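Local coordinates for XRE-family like protein (Pseudomonas syringae pv. tomato, PDB 3F6W), which probably binds DNA as a helix-turn-helix transcriptional regulator of the xenobiotic response element (XRE) family, at residues 26-29 and 30-34. Residues are numbered along the deposited sequence; the frame is centred on the assembly and turned at random.
Sequences AGIT and QKELA
Thr-29 and Glu-32 meet in an N-cap at the start of helix 30-37, the first helix of the helix-turn-helix pair that it forms with helix 41-48, a unit that probably binds DNA. Thr-29 OG1 accepts from Glu-32 N at 3.0 Å, with an N-H...O angle of 154°. A chi1 of 56° places that hydroxyl between its own backbone N and carbonyl carbon, where it faces the first turn; Thr-29 OG1 also lies 3.2 Å from Glu-32 CB, the two side chains crossing at roughly a right angle. One residue on, Leu-33 N donates a hydrogen bond to Thr-29 O at 2.9 Å, the first i to i+4 bond of the helix, so Thr-29 serves two successive amides, one with its side chain and one with its carbonyl. Just before the cap, Ile-28 CG2 lies against the aliphatic part of Glu-32 (CG, 3.5 Å) and beside Leu-33 CB (4.1 Å). The preceding helix 3-26 closes in a Schellman motif at Gly-27, whose phi is positive, and the Ile-28 carbonyl accepts a bond from Arg-23 of that helix. Gln-30 hydrogen-bonds to Gln-41 and Glu-48 of helix 41-48, while Leu-33 packs on Phe-62 and Ile-66 of helix 56-66 and Ala-34 on Val-44.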
loop_
_atom_site.group_PDB
_atom_site.type_symbol
_atom_site.label_atom_id
_atom_site.label_comp_id
_atom_site.label_asym_id
_atom_site.label_seq_id
_atom_site.Cartn_x
_atom_site.Cartn_y
_atom_site.Cartn_z
ATOM N N ALA A 26 15.692 -0.323 19.863
ATOM C CA ALA A 26 16.903 -1.027 20.289
ATOM C C ALA A 26 17.920 -0.059 20.898
ATOM O O ALA A 26 18.880 -0.477 21.552
ATOM C CB ALA A 26 17.513 -1.814 19.106
ATOM N N GLY A 27 17.699 1.235 20.691
ATOM C CA GLY A 27 18.596 2.256 21.201
ATOM C C GLY A 27 19.920 2.279 20.464
ATOM O O GLY A 27 20.970 2.542 21.050
ATOM N N ILE A 28 19.867 1.993 19.170
ATOM C CA ILE A 28 21.069 1.920 18.334
ATOM C C ILE A 28 21.062 3.021 17.288
ATOM O O ILE A 28 20.085 3.161 16.559
ATOM C CB ILE A 28 21.140 0.552 17.618
ATOM C CG1 ILE A 28 21.224 -0.572 18.654
ATOM C CG2 ILE A 28 22.329 0.495 16.670
ATOM C CD1 ILE A 28 20.988 -1.963 18.083
ATOM N N THR A 29 22.137 3.803 17.203
ATOM C CA THR A 29 22.196 4.864 16.200
ATOM C C THR A 29 22.464 4.267 14.817
ATOM O O THR A 29 22.899 3.116 14.704
ATOM C CB THR A 29 23.351 5.842 16.479
ATOM O OG1 THR A 29 24.581 5.102 16.545
ATOM C CG2 THR A 29 23.122 6.599 17.790
ATOM N N GLN A 30 22.229 5.055 13.774
ATOM C CA GLN A 30 22.580 4.629 12.423
ATOM C C GLN A 30 24.077 4.294 12.340
ATOM O O GLN A 30 24.463 3.254 11.812
ATOM C CB GLN A 30 22.249 5.720 11.409
ATOM C CG GLN A 30 20.783 6.077 11.322
ATOM C CD GLN A 30 20.512 7.047 10.208
ATOM O OE1 GLN A 30 21.385 7.821 9.828
ATOM N NE2 GLN A 30 19.299 7.015 9.673
ATOM N N LYS A 31 24.911 5.183 12.871
ATOM C CA LYS A 31 26.357 4.990 12.835
ATOM C C LYS A 31 26.751 3.667 13.488
ATOM O O LYS A 31 27.578 2.926 12.963
ATOM C CB LYS A 31 27.064 6.170 13.505
ATOM C CG LYS A 31 28.579 6.119 13.447
ATOM C CD LYS A 31 29.174 7.422 13.962
ATOM C CE LYS A 31 30.695 7.416 13.896
ATOM N NZ LYS A 31 31.298 6.577 14.970
ATOM N N GLU A 32 26.121 3.355 14.616
ATOM C CA GLU A 32 26.370 2.097 15.314
ATOM C C GLU A 32 25.886 0.873 14.529
ATOM O O GLU A 32 26.566 -0.154 14.489
ATOM C CB GLU A 32 25.718 2.123 16.697
ATOM C CG GLU A 32 25.742 0.793 17.435
ATOM C CD GLU A 32 27.090 0.480 18.046
ATOM O OE1 GLU A 32 27.284 -0.666 18.501
ATOM O OE2 GLU A 32 27.956 1.379 18.075
ATOM N N LEU A 33 24.701 0.978 13.926
ATOM C CA LEU A 33 24.191 -0.107 13.098
ATOM C C LEU A 33 25.151 -0.365 11.944
ATOM O O LEU A 33 25.497 -1.509 11.659
ATOM C CB LEU A 33 22.785 0.211 12.571
ATOM C CG LEU A 33 22.188 -0.842 11.628
ATOM C CD1 LEU A 33 22.287 -2.226 12.238
ATOM C CD2 LEU A 33 20.755 -0.493 11.268
ATOM N N ALA A 34 25.579 0.705 11.281
ATOM C CA ALA A 34 26.509 0.576 10.157
ATOM C C ALA A 34 27.805 -0.125 10.576
ATOM O O ALA A 34 28.284 -1.030 9.890
ATOM C CB ALA A 34 26.785 1.940 9.529
#